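PDB 6VC6: 6-phospho-alpha-glucosidase from Merdibacter massiliensis, which hydrolyses 6-phospho-alpha-glucosides, probably by the NAD- and manganese-dependent chemistry of family 4 glycosyl hydrolases. Local coordinates for residues V194-N199 with W203-Y208; A349-D354 with G382-Q387; G49-I54 with F296-E301; Y4-V9 with K21-L26. One frame throughout, in Å; residues are numbered along the deposited sequence.

Contact 1 of 4, residues V194-N199 with W203-Y208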
loop_
_atom_site.group_PDB
_atom_site.type_symbol
_atom_site.label_atom_id
_atom_site.label_comp_id
_atom_site.label_asym_id
_atom_site.label_seq_id
_atom_site.Cartn_x
_atom_site.Cartn_y
_atom_site.Cartn_z
ATOM N N VAL A 194 6.886 15.136 10.117
ATOM C CA VAL A 194 6.771 14.357 11.345
ATOM C C VAL A 194 5.402 13.692 11.312
ATOM O O VAL A 194 4.374 14.380 11.259
ATOM C CB VAL A 194 6.940 15.225 12.602
ATOM C CG1 VAL A 194 6.842 14.366 13.854
ATOM C CG2 VAL A 194 8.270 15.963 12.561
ATOM N N TYR A 195 5.387 12.362 11.336
ATOM C CA TYR A 195 4.193 11.595 11.014
ATOM C C TYR A 195 4.038 10.442 11.995
ATOM O O TYR A 195 5.025 9.871 12.466
ATOM C CB TYR A 195 4.271 11.076 9.568
ATOM C CG TYR A 195 3.107 10.225 9.108
ATOM C CD1 TYR A 195 3.109 8.848 9.297
ATOM C CD2 TYR A 195 2.019 10.795 8.459
ATOM C CE1 TYR A 195 2.054 8.067 8.868
ATOM C CE2 TYR A 195 0.959 10.021 8.026
ATOM C CZ TYR A 195 0.982 8.658 8.233
ATOM O OH TYR A 195 -0.070 7.883 7.804
ATOM N N PHE A 196 2.785 10.107 12.297
ATOM C CA PHE A 196 2.477 8.951 13.127
ATOM C C PHE A 196 1.131 8.383 12.705
ATOM O O PHE A 196 0.290 9.092 12.145
ATOM C CB PHE A 196 2.465 9.301 14.625
ATOM C CG PHE A 196 1.193 9.962 15.098
ATOM C CD1 PHE A 196 0.117 9.204 15.545
ATOM C CD2 PHE A 196 1.081 11.343 15.117
ATOM C CE1 PHE A 196 -1.048 9.810 15.979
ATOM C CE2 PHE A 196 -0.081 11.954 15.556
ATOM C CZ PHE A 196 -1.146 11.186 15.987
ATOM N N GLY A 197 0.933 7.103 12.990
ATOM C CA GLY A 197 -0.329 6.441 12.764
ATOM C C GLY A 197 -0.117 5.048 12.218
ATOM O O GLY A 197 1.007 4.561 12.109
ATOM N N LEU A 198 -1.227 4.396 11.891
ATOM C CA LEU A 198 -1.198 3.131 11.177
ATOM C C LEU A 198 -1.267 3.393 9.676
ATOM O O LEU A 198 -1.471 4.522 9.225
ATOM C CB LEU A 198 -2.355 2.234 11.620
ATOM C CG LEU A 198 -2.647 2.179 13.121
ATOM C CD1 LEU A 198 -3.879 1.330 13.400
ATOM C CD2 LEU A 198 -1.445 1.649 13.886
ATOM N N ASN A 199 -1.087 2.331 8.895
ATOM C CA ASN A 199 -1.196 2.462 7.450
ATOM C C ASN A 199 -2.608 2.886 7.069
ATOM O O ASN A 199 -3.591 2.309 7.543
ATOM C CB ASN A 199 -0.838 1.147 6.762
ATOM C CG ASN A 199 -0.882 1.260 5.253
ATOM O OD1 ASN A 199 -0.127 2.026 4.661
ATOM N ND2 ASN A 199 -1.777 0.508 4.625
ATOM N N TRP A 203 -1.541 11.040 10.619
ATOM C CA TRP A 203 -1.565 12.494 10.617
ATOM C C TRP A 203 -0.142 13.028 10.582
ATOM O O TRP A 203 0.779 12.430 11.145
ATOM C CB TRP A 203 -2.285 13.050 11.855
ATOM C CG TRP A 203 -3.743 12.723 11.916
ATOM C CD1 TRP A 203 -4.775 13.487 11.454
ATOM C CD2 TRP A 203 -4.336 11.547 12.478
ATOM N NE1 TRP A 203 -5.973 12.859 11.692
ATOM C CE2 TRP A 203 -5.732 11.666 12.320
ATOM C CE3 TRP A 203 -3.822 10.404 13.099
ATOM C CZ2 TRP A 203 -6.619 10.686 12.759
ATOM C CZ3 TRP A 203 -4.705 9.431 13.534
ATOM C CH2 TRP A 203 -6.088 9.579 13.362
ATOM N N PHE A 204 0.027 14.166 9.913
ATOM C CA PHE A 204 1.285 14.899 9.913
ATOM C C PHE A 204 1.209 15.990 10.973
ATOM O O PHE A 204 0.386 16.906 10.867
ATOM C CB PHE A 204 1.570 15.510 8.539
ATOM C CG PHE A 204 1.893 14.499 7.476
ATOM C CD1 PHE A 204 3.206 14.149 7.212
ATOM C CD2 PHE A 204 0.885 13.909 6.731
ATOM C CE1 PHE A 204 3.510 13.221 6.232
ATOM C CE2 PHE A 204 1.181 12.982 5.747
ATOM C CZ PHE A 204 2.496 12.639 5.499
ATOM N N THR A 205 2.058 15.889 11.996
ATOM C CA THR A 205 2.085 16.886 13.056
ATOM C C THR A 205 2.972 18.079 12.728
ATOM O O THR A 205 2.760 19.162 13.285
ATOM C CB THR A 205 2.553 16.254 14.371
ATOM O OG1 THR A 205 3.911 15.817 14.238
ATOM C CG2 THR A 205 1.675 15.063 14.731
ATOM N N HIS A 206 3.956 17.906 11.847
ATOM C CA HIS A 206 4.805 19.000 11.404
ATOM C C HIS A 206 5.220 18.746 9.963
ATOM O O HIS A 206 5.350 17.598 9.533
ATOM C CB HIS A 206 6.054 19.156 12.283
ATOM C CG HIS A 206 5.754 19.454 13.718
ATOM N ND1 HIS A 206 5.334 20.694 14.150
ATOM C CD2 HIS A 206 5.817 18.674 14.823
ATOM C CE1 HIS A 206 5.149 20.663 15.458
ATOM N NE2 HIS A 206 5.435 19.449 15.891
ATOM N N VAL A 207 5.416 19.834 9.219
ATOM C CA VAL A 207 5.931 19.780 7.850
ATOM C C VAL A 207 7.025 20.842 7.771
ATOM O O VAL A 207 6.754 22.020 7.512
ATOM C CB VAL A 207 4.847 20.019 6.794
ATOM C CG1 VAL A 207 5.432 19.881 5.395
ATOM C CG2 VAL A 207 3.686 19.049 6.983
ATOM N N TYR A 208 8.269 20.432 7.996
ATOM C CA TYR A 208 9.385 21.362 8.089
ATOM C C TYR A 208 10.041 21.574 6.731
ATOM O O TYR A 208 10.173 20.640 5.936
ATOM C CB TYR A 208 10.430 20.848 9.080
ATOM C CG TYR A 208 9.974 20.816 10.521
ATOM C CD1 TYR A 208 9.933 19.621 11.228
ATOM C CD2 TYR A 208 9.596 21.980 11.179
ATOM C CE1 TYR A 208 9.524 19.585 12.549
ATOM C CE2 TYR A 208 9.184 21.953 12.499
ATOM C CZ TYR A 208 9.149 20.754 13.178
ATOM O OH TYR A 208 8.740 20.723 14.492
#
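Tyr195 drives the edge of its ring into the face of Phe204: Tyr195 CD2 sits over the centre of the Phe204 ring, 3.5 Å from Phe204 CZ, and the two planes stand 58° apart. This is the tight side of the strand pair. Helix 172-184 adds Pro173, Ile176 and Met177 around Phe204, while Glu358 accepts a hydrogen bond from Tyr195 OH. With an alanine in place of Phe204, the edge of Tyr195 would probably lose the flat surface it meets, and a gap would open toward that helix. On the other face Phe196, its CG lodged between backbone N and carbonyl carbon (chi1 80°), brings CE2, at its ring edge, to 3.7 Å from Thr205 CG2. The Val194 end is the solvent side: partly exposed, Val194 touches His206 and, through CG2, Tyr208 CE1 at 3.8 Å, without being enclosed as Phe204 is. The backbone holds both regions together. Phe196 and Trp203 exchange two N-H...O bonds, and Val194 N donates to His206 O. Val194 O takes Thr205 N at 2.9 Å, plus a weak bond from Thr205 OG1. Thr205 and His206 therefore both face Val194, the classic beta bulge, here set in an antiparallel beta hairpin.

Contact 2 of 4, residues A349-D354 with G382-Q387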
loop_
_atom_site.group_PDB
_atom_site.type_symbol
_atom_site.label_atom_id
_atom_site.label_comp_id
_atom_site.label_asym_id
_atom_site.label_seq_id
_atom_site.Cartn_x
_atom_site.Cartn_y
_atom_site.Cartn_z
ATOM N N ALA A 349 4.618 5.863 22.338
ATOM C CA ALA A 349 4.899 5.463 23.713
ATOM C C ALA A 349 3.679 4.889 24.426
ATOM O O ALA A 349 3.829 3.997 25.269
ATOM C CB ALA A 349 5.462 6.649 24.497
ATOM N N ASN A 350 2.475 5.374 24.119
ATOM C CA ASN A 350 1.276 4.924 24.815
ATOM C C ASN A 350 0.468 3.910 24.009
ATOM O O ASN A 350 -0.734 3.756 24.247
ATOM C CB ASN A 350 0.402 6.119 25.202
ATOM C CG ASN A 350 0.173 7.076 24.051
ATOM O OD1 ASN A 350 0.800 6.964 22.999
ATOM N ND2 ASN A 350 -0.726 8.034 24.251
HETATM N N MSE A 351 1.101 3.217 23.068
HETATM C CA MSE A 351 0.467 2.094 22.387
HETATM C C MSE A 351 1.289 0.831 22.627
HETATM O O MSE A 351 2.456 0.912 23.012
HETATM C CB MSE A 351 0.314 2.372 20.888
HETATM C CG MSE A 351 -0.934 3.177 20.544
HETATM SE SE MSE A 351 -1.120 3.583 18.642
HETATM C CE MSE A 351 -1.378 1.773 17.965
ATOM N N GLN A 352 0.677 -0.332 22.406
ATOM C CA GLN A 352 1.320 -1.593 22.749
ATOM C C GLN A 352 2.571 -1.819 21.902
ATOM O O GLN A 352 2.726 -1.269 20.808
ATOM C CB GLN A 352 0.346 -2.759 22.573
ATOM C CG GLN A 352 -0.276 -2.858 21.192
ATOM C CD GLN A 352 -1.581 -3.630 21.201
ATOM O OE1 GLN A 352 -2.657 -3.050 21.346
ATOM N NE2 GLN A 352 -1.491 -4.946 21.050
ATOM N N ASP A 353 3.470 -2.653 22.432
ATOM C CA ASP A 353 4.769 -2.859 21.800
ATOM C C ASP A 353 4.636 -3.523 20.435
ATOM O O ASP A 353 5.333 -3.150 19.484
ATOM C CB ASP A 353 5.669 -3.702 22.707
ATOM C CG ASP A 353 6.210 -2.920 23.888
ATOM O OD1 ASP A 353 6.763 -3.552 24.813
ATOM O OD2 ASP A 353 6.086 -1.678 23.894
ATOM N N ASP A 354 3.749 -4.513 20.316
ATOM C CA ASP A 354 3.679 -5.353 19.127
ATOM C C ASP A 354 2.742 -4.800 18.055
ATOM O O ASP A 354 2.237 -5.571 17.232
ATOM C CB ASP A 354 3.261 -6.777 19.510
ATOM C CG ASP A 354 1.908 -6.831 20.200
ATOM O OD1 ASP A 354 1.266 -5.773 20.366
ATOM O OD2 ASP A 354 1.485 -7.943 20.579
ATOM N N GLY A 382 -7.452 6.894 20.959
ATOM C CA GLY A 382 -8.687 6.132 20.893
ATOM C C GLY A 382 -8.978 5.610 19.498
ATOM O O GLY A 382 -9.452 4.483 19.334
ATOM N N LEU A 383 -8.688 6.417 18.476
ATOM C CA LEU A 383 -8.939 5.993 17.103
ATOM C C LEU A 383 -8.009 4.855 16.697
ATOM O O LEU A 383 -8.449 3.859 16.111
ATOM C CB LEU A 383 -8.780 7.179 16.149
ATOM C CG LEU A 383 -9.865 8.257 16.180
ATOM C CD1 LEU A 383 -9.421 9.484 15.398
ATOM C CD2 LEU A 383 -11.177 7.718 15.634
ATOM N N LEU A 384 -6.716 4.985 17.003
ATOM C CA LEU A 384 -5.741 4.017 16.509
ATOM C C LEU A 384 -5.807 2.705 17.281
ATOM O O LEU A 384 -5.639 1.629 16.697
ATOM C CB LEU A 384 -4.335 4.613 16.573
ATOM C CG LEU A 384 -4.076 5.785 15.626
ATOM C CD1 LEU A 384 -2.594 6.121 15.584
ATOM C CD2 LEU A 384 -4.600 5.479 14.230
ATOM N N VAL A 385 -6.042 2.769 18.594
ATOM C CA VAL A 385 -6.139 1.542 19.380
ATOM C C VAL A 385 -7.362 0.735 18.960
ATOM O O VAL A 385 -7.326 -0.501 18.928
ATOM C CB VAL A 385 -6.152 1.870 20.885
ATOM C CG1 VAL A 385 -6.519 0.641 21.703
ATOM C CG2 VAL A 385 -4.793 2.401 21.317
ATOM N N GLN A 386 -8.457 1.417 18.614
ATOM C CA GLN A 386 -9.629 0.714 18.100
ATOM C C GLN A 386 -9.311 0.003 16.790
ATOM O O GLN A 386 -9.722 -1.145 16.581
ATOM C CB GLN A 386 -10.790 1.690 17.909
ATOM C CG GLN A 386 -11.987 1.089 17.180
ATOM C CD GLN A 386 -13.057 2.114 16.857
ATOM O OE1 GLN A 386 -12.805 3.319 16.866
ATOM N NE2 GLN A 386 -14.263 1.637 16.571
ATOM N N GLN A 387 -8.571 0.666 15.899
ATOM C CA GLN A 387 -8.280 0.078 14.597
ATOM C C GLN A 387 -7.255 -1.044 14.714
ATOM O O GLN A 387 -7.427 -2.118 14.124
ATOM C CB GLN A 387 -7.793 1.157 13.630
ATOM C CG GLN A 387 -7.374 0.626 12.268
ATOM C CD GLN A 387 -8.535 0.052 11.476
ATOM O OE1 GLN A 387 -9.696 0.381 11.725
ATOM N NE2 GLN A 387 -8.225 -0.810 10.516
#
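Met351, built as selenomethionine, places its CG anti to its own carbonyl carbon (chi1 -84°) and then runs straight through chi2 at 178°, which carries the selenium well clear of the loop backbone and up to the helix. The CG of Met351 lies 4.0 Å from Val385 CG2, the methionine chain running antiparallel past the valine. One step farther out, Met351 SE rests 4.0 Å from Leu384 CB, and here the methionine passes roughly perpendicular to the leucine. Both approaches are ordinary van der Waals contacts between apolar groups, at distances that show neither strain nor special attraction. Leu381 and Val388 also touch Met351, and together with Leu384 and Val385 they form the i, i+3, i+4, i+7 set of helix 378-400, the same diamond of residues that receives a knob in knobs-into-holes packing, although here the inserted side chain comes from the loop joining strands 336-343 and 356-364. Beyond this buried point the loop turns toward solvent and becomes polar. Gln352 NE2 donates to Asp354 OD1 over 3.0 Å, nearly straight at 163°; the bond uses the syn lone pair of OD1, and that oxygen lies close to the Gln352 amide plane. Asp354 O accepts a hydrogen bond from Lys392 NZ, a polar tie to the same helix two turns past Val385.

Contact 3 of 4, residues G49-I54 with F296-E301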
loop_
_atom_site.group_PDB
_atom_site.type_symbol
_atom_site.label_atom_id
_atom_site.label_comp_id
_atom_site.label_asym_id
_atom_site.label_seq_id
_atom_site.Cartn_x
_atom_site.Cartn_y
_atom_site.Cartn_z
ATOM N N GLY A 49 5.115 -9.042 -20.081
ATOM C CA GLY A 49 6.476 -9.514 -20.273
ATOM C C GLY A 49 6.975 -9.313 -21.691
ATOM O O GLY A 49 8.144 -8.983 -21.905
ATOM N N GLU A 50 6.101 -9.516 -22.680
ATOM C CA GLU A 50 6.494 -9.275 -24.065
ATOM C C GLU A 50 6.726 -7.793 -24.329
ATOM O O GLU A 50 7.589 -7.437 -25.138
ATOM C CB GLU A 50 5.438 -9.831 -25.019
ATOM C CG GLU A 50 5.296 -11.344 -24.967
ATOM C CD GLU A 50 6.566 -12.065 -25.377
ATOM O OE1 GLU A 50 7.269 -11.570 -26.284
ATOM O OE2 GLU A 50 6.863 -13.127 -24.791
ATOM N N PHE A 51 5.968 -6.920 -23.661
ATOM C CA PHE A 51 6.239 -5.491 -23.751
ATOM C C PHE A 51 7.598 -5.156 -23.150
ATOM O O PHE A 51 8.329 -4.310 -23.679
ATOM C CB PHE A 51 5.132 -4.700 -23.051
ATOM C CG PHE A 51 5.525 -3.294 -22.687
ATOM C CD1 PHE A 51 5.906 -2.978 -21.393
ATOM C CD2 PHE A 51 5.508 -2.288 -23.639
ATOM C CE1 PHE A 51 6.268 -1.687 -21.056
ATOM C CE2 PHE A 51 5.867 -0.995 -23.308
ATOM C CZ PHE A 51 6.249 -0.694 -22.015
ATOM N N GLY A 52 7.953 -5.813 -22.045
ATOM C CA GLY A 52 9.239 -5.551 -21.421
ATOM C C GLY A 52 10.408 -5.974 -22.289
ATOM O O GLY A 52 11.438 -5.296 -22.330
ATOM N N LYS A 53 10.265 -7.097 -22.998
ATOM C CA LYS A 53 11.341 -7.558 -23.871
ATOM C C LYS A 53 11.604 -6.562 -24.992
ATOM O O LYS A 53 12.757 -6.351 -25.386
ATOM C CB LYS A 53 11.003 -8.936 -24.438
ATOM C CG LYS A 53 11.031 -10.049 -23.403
ATOM C CD LYS A 53 11.470 -11.370 -24.014
ATOM C CE LYS A 53 10.367 -11.983 -24.859
ATOM N NZ LYS A 53 10.855 -13.151 -25.643
ATOM N N ILE A 54 10.542 -5.985 -25.535
ATOM C CA ILE A 54 10.709 -4.942 -26.528
ATOM C C ILE A 54 11.353 -3.706 -25.926
ATOM O O ILE A 54 12.264 -3.131 -26.501
ATOM C CB ILE A 54 9.369 -4.540 -27.161
ATOM C CG1 ILE A 54 8.767 -5.710 -27.916
ATOM C CG2 ILE A 54 9.558 -3.387 -28.123
ATOM C CD1 ILE A 54 7.368 -5.435 -28.401
ATOM N N PHE A 296 -3.032 -2.300 -20.304
ATOM C CA PHE A 296 -2.958 -3.517 -21.106
ATOM C C PHE A 296 -3.129 -3.226 -22.592
ATOM O O PHE A 296 -2.616 -3.977 -23.429
ATOM C CB PHE A 296 -4.003 -4.527 -20.634
ATOM C CG PHE A 296 -3.536 -5.398 -19.503
ATOM C CD1 PHE A 296 -2.795 -6.541 -19.749
ATOM C CD2 PHE A 296 -3.835 -5.069 -18.191
ATOM C CE1 PHE A 296 -2.362 -7.342 -18.708
ATOM C CE2 PHE A 296 -3.404 -5.866 -17.146
ATOM C CZ PHE A 296 -2.668 -7.004 -17.405
ATOM N N ALA A 297 -3.836 -2.149 -22.941
ATOM C CA ALA A 297 -4.017 -1.817 -24.351
ATOM C C ALA A 297 -2.735 -1.267 -24.962
ATOM O O ALA A 297 -2.429 -1.545 -26.128
ATOM C CB ALA A 297 -5.161 -0.817 -24.521
ATOM N N GLU A 298 -1.974 -0.487 -24.187
ATOM C CA GLU A 298 -0.656 0.095 -24.421
ATOM C C GLU A 298 0.341 -0.969 -24.867
ATOM O O GLU A 298 1.202 -0.707 -25.715
ATOM C CB GLU A 298 -0.152 0.791 -23.157
ATOM C CG GLU A 298 0.742 1.993 -23.447
ATOM C CD GLU A 298 1.869 2.171 -22.450
ATOM O OE1 GLU A 298 3.030 2.321 -22.884
ATOM O OE2 GLU A 298 1.590 2.195 -21.231
ATOM N N CYS A 299 0.406 -1.921 -23.931
ATOM C CA CYS A 299 1.302 -3.063 -24.084
ATOM C C CYS A 299 0.969 -3.852 -25.341
ATOM O O CYS A 299 1.869 -4.290 -26.063
ATOM C CB CYS A 299 1.225 -3.962 -22.849
ATOM S SG CYS A 299 1.836 -3.215 -21.315
ATOM N N ARG A 300 -0.324 -4.040 -25.620
ATOM C CA ARG A 300 -0.720 -4.759 -26.825
ATOM C C ARG A 300 -0.499 -3.920 -28.077
ATOM O O ARG A 300 -0.325 -4.474 -29.169
ATOM C CB ARG A 300 -2.179 -5.201 -26.713
ATOM C CG ARG A 300 -2.341 -6.607 -26.158
ATOM C CD ARG A 300 -3.636 -6.765 -25.381
ATOM N NE ARG A 300 -3.660 -8.010 -24.618
ATOM C CZ ARG A 300 -4.472 -8.244 -23.591
ATOM N NH1 ARG A 300 -4.420 -9.407 -22.956
ATOM N NH2 ARG A 300 -5.335 -7.317 -23.199
ATOM N N GLU A 301 -0.505 -2.591 -27.945
ATOM C CA GLU A 301 -0.110 -1.741 -29.063
ATOM C C GLU A 301 1.360 -1.943 -29.404
ATOM O O GLU A 301 1.731 -2.007 -30.582
ATOM C CB GLU A 301 -0.376 -0.272 -28.732
ATOM C CG GLU A 301 -1.767 0.224 -29.087
ATOM C CD GLU A 301 -1.956 1.695 -28.763
ATOM O OE1 GLU A 301 -0.988 2.329 -28.291
ATOM O OE2 GLU A 301 -3.070 2.216 -28.978
#
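The shortest polar bond beside the meeting of Cys299 with Phe51 is a backbone one, Glu301 N to Ala297 O at 2.8 Å, part of the regular helix that carries Cys299. Side-chain polarity at the border is slight: Glu298 OE1 comes within 4.4 Å of Phe51 CE2, approaching that ring obliquely, and makes a long, weak ion pair with Lys21 NZ, which would be expected to offset some of its charge. The apolar part belongs to Phe51 and Cys299. Phe51 has its CG anti to the backbone N (chi1 161°), and the CB at the root of its side chain lies 4.0 Å from Cys299 CB. Cys299 SG then meets the ring, 3.9 Å from Phe51 CG and 4.4 Å from the ring centroid. The line from sulfur to centroid leans 28° from the ring normal, making an oblique sulfur-aromatic contact in which the sulfur sits nearer the CB end of the ring than its far rim. A short side chain at position 299 suits the close backbones, for Phe51 CA and Cys299 CA are just 5.5 Å apart. Away from this buried spot, helix 42-59 turns charged: Glu50 OE2 is hydrogen-bonded to Tyr67 OH, and Glu50 OE1 forms a long salt bridge with Lys53 NZ. Pro17 of helix 16-25 touches both Phe51 and Cys299. Helix 42-59, which follows strand 32-38 of the parallel part of the large sheet, is in this way packed against helix 291-305, with the start of helix 16-25 meeting both.

Contact 4 of 4, residues Y4-V9 with K21-L26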
loop_
_atom_site.group_PDB
_atom_site.type_symbol
_atom_site.label_atom_id
_atom_site.label_comp_id
_atom_site.label_asym_id
_atom_site.label_seq_id
_atom_site.Cartn_x
_atom_site.Cartn_y
_atom_site.Cartn_z
ATOM N N TYR A 4 22.518 -5.683 -9.260
ATOM C CA TYR A 4 21.561 -6.366 -8.406
ATOM C C TYR A 4 20.582 -7.204 -9.219
ATOM O O TYR A 4 20.235 -6.864 -10.354
ATOM C CB TYR A 4 20.787 -5.360 -7.547
ATOM C CG TYR A 4 21.671 -4.563 -6.617
ATOM C CD1 TYR A 4 21.978 -5.035 -5.348
ATOM C CD2 TYR A 4 22.210 -3.345 -7.012
ATOM C CE1 TYR A 4 22.790 -4.313 -4.495
ATOM C CE2 TYR A 4 23.024 -2.615 -6.166
ATOM C CZ TYR A 4 23.310 -3.104 -4.908
ATOM O OH TYR A 4 24.118 -2.384 -4.061
ATOM N N ASN A 5 20.140 -8.304 -8.615
ATOM C CA ASN A 5 19.104 -9.163 -9.174
ATOM C C ASN A 5 17.782 -8.856 -8.485
ATOM O O ASN A 5 17.704 -8.858 -7.252
ATOM C CB ASN A 5 19.461 -10.640 -8.998
ATOM C CG ASN A 5 20.713 -11.033 -9.759
ATOM O OD1 ASN A 5 21.114 -10.362 -10.710
ATOM N ND2 ASN A 5 21.337 -12.129 -9.342
ATOM N N VAL A 6 16.747 -8.591 -9.280
ATOM C CA VAL A 6 15.451 -8.157 -8.772
ATOM C C VAL A 6 14.372 -9.078 -9.322
ATOM O O VAL A 6 14.430 -9.496 -10.483
ATOM C CB VAL A 6 15.161 -6.689 -9.152
ATOM C CG1 VAL A 6 13.800 -6.249 -8.629
ATOM C CG2 VAL A 6 16.257 -5.775 -8.627
ATOM N N CYS A 7 13.388 -9.400 -8.483
ATOM C CA CYS A 7 12.215 -10.154 -8.904
ATOM C C CYS A 7 10.963 -9.411 -8.467
ATOM O O CYS A 7 10.852 -9.004 -7.306
ATOM C CB CYS A 7 12.215 -11.571 -8.323
ATOM S SG CYS A 7 10.627 -12.427 -8.488
ATOM N N ILE A 8 10.030 -9.231 -9.396
ATOM C CA ILE A 8 8.744 -8.606 -9.111
ATOM C C ILE A 8 7.709 -9.708 -8.943
ATOM O O ILE A 8 7.447 -10.473 -9.881
ATOM C CB ILE A 8 8.331 -7.627 -10.221
ATOM C CG1 ILE A 8 9.250 -6.406 -10.233
ATOM C CG2 ILE A 8 6.880 -7.201 -10.041
ATOM C CD1 ILE A 8 8.963 -5.439 -11.363
ATOM N N VAL A 9 7.128 -9.800 -7.752
ATOM C CA VAL A 9 6.041 -10.737 -7.491
ATOM C C VAL A 9 4.732 -10.048 -7.846
ATOM O O VAL A 9 4.379 -9.021 -7.254
ATOM C CB VAL A 9 6.043 -11.208 -6.030
ATOM C CG1 VAL A 9 4.785 -12.011 -5.740
ATOM C CG2 VAL A 9 7.285 -12.037 -5.745
ATOM N N LYS A 21 9.519 0.799 -17.014
ATOM C CA LYS A 21 9.971 2.082 -17.540
ATOM C C LYS A 21 10.780 2.856 -16.508
ATOM O O LYS A 21 11.671 3.630 -16.875
ATOM C CB LYS A 21 8.772 2.906 -18.010
ATOM C CG LYS A 21 8.093 2.349 -19.252
ATOM C CD LYS A 21 6.578 2.432 -19.145
ATOM C CE LYS A 21 6.029 3.622 -19.911
ATOM N NZ LYS A 21 4.580 3.459 -20.213
ATOM N N SER A 22 10.488 2.663 -15.219
ATOM C CA SER A 22 11.269 3.323 -14.179
ATOM C C SER A 22 12.662 2.719 -14.068
ATOM O O SER A 22 13.644 3.443 -13.865
ATOM C CB SER A 22 10.537 3.238 -12.840
ATOM O OG SER A 22 9.345 4.003 -12.858
ATOM N N PHE A 23 12.768 1.392 -14.195
ATOM C CA PHE A 23 14.074 0.741 -14.175
ATOM C C PHE A 23 14.981 1.274 -15.275
ATOM O O PHE A 23 16.206 1.319 -15.105
ATOM C CB PHE A 23 13.912 -0.774 -14.317
ATOM C CG PHE A 23 13.361 -1.447 -13.091
ATOM C CD1 PHE A 23 13.728 -1.022 -11.825
ATOM C CD2 PHE A 23 12.481 -2.511 -13.206
ATOM C CE1 PHE A 23 13.226 -1.645 -10.696
ATOM C CE2 PHE A 23 11.974 -3.136 -12.082
ATOM C CZ PHE A 23 12.347 -2.702 -10.826
ATOM N N VAL A 24 14.402 1.681 -16.406
ATOM C CA VAL A 24 15.193 2.254 -17.489
ATOM C C VAL A 24 15.643 3.666 -17.134
ATOM O O VAL A 24 16.786 4.055 -17.402
ATOM C CB VAL A 24 14.387 2.227 -18.801
ATOM C CG1 VAL A 24 15.049 3.097 -19.859
ATOM C CG2 VAL A 24 14.230 0.798 -19.299
ATOM N N ARG A 25 14.757 4.454 -16.520
ATOM C CA ARG A 25 15.085 5.844 -16.216
ATOM C C ARG A 25 16.125 5.937 -15.107
ATOM O O ARG A 25 17.122 6.656 -15.238
ATOM C CB ARG A 25 13.817 6.610 -15.842
ATOM C CG ARG A 25 12.963 6.995 -17.035
ATOM C CD ARG A 25 11.504 7.146 -16.651
ATOM N NE ARG A 25 10.652 7.308 -17.825
ATOM C CZ ARG A 25 9.339 7.108 -17.827
ATOM N NH1 ARG A 25 8.722 6.739 -16.712
ATOM N NH2 ARG A 25 8.642 7.278 -18.942
ATOM N N LEU A 26 15.910 5.216 -14.005
ATOM C CA LEU A 26 16.872 5.152 -12.910
ATOM C C LEU A 26 17.946 4.094 -13.140
ATOM O O LEU A 26 18.438 3.491 -12.175
ATOM C CB LEU A 26 16.144 4.904 -11.588
ATOM C CG LEU A 26 14.836 5.682 -11.408
ATOM C CD1 LEU A 26 14.155 5.303 -10.102
ATOM C CD2 LEU A 26 15.079 7.183 -11.476
#
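The CD1 methyl of Ile8 meets the edge of the Phe23 ring, the two side chains advancing on one another across the gap between strand and helix. Ile8 CD1 lies close to the plane of that ring, 3.9 Å from Phe23 CE2, so the methyl abuts an edge and does not cover a face. The extended Ile8 chain explains the reach: its CG1 is anti to the carbonyl carbon and chi2 at 176° sends CD1 straight outward. Val6, two residues earlier and therefore on the same face of the strand, comes to the ring obliquely, with its CG1 4.4 Å from Phe23 CZ. The phenyl ring thus reaches the strand between two branched side chains, in light contact with one and closer contact with the other. Val6 CA and Phe23 CA are 10.5 Å apart, a gap that the long aromatic side chain largely spans. Met32, Phe82 and Ile324 touch Phe23 as well, from strands 32-38 and 80-83 and helix 318-331. Strand 4-9, helix 16-25 and strand 32-38 form the first beta-alpha-beta unit of a Rossmann-like fold, and the side chain of Ile8 is about 8 Å from the bound NAD. Chemically the meeting is wholly apolar, carbon against carbon among buried residues, so its hold on helix 16-25 comes from shape and exclusion of water and carries little of the directional demand that a hydrogen bond would impose.

In the fold
From the N terminus, contact 4 closes first, over the short span between strand 4-9 and helix 16-25. Contact 3 opens next, at 49-54, and closes only at 296-301, drawing helix 291-305 onto the nucleotide-binding half. Contact 1, the hairpin, is nested inside that long loop. Contact 2 follows in series, after contact 3 has closed, and none of the four cross. They gather in two pairs: contacts 3 and 4 meet through the long, weak Lys21-Glu298 ion pair, while Gly197 and Leu198 of contact 1 pack on Leu384 and Gln387 of contact 2. The centres of contacts 2 and 3 lie about 45 Å apart, on opposite sides of the chain's centre.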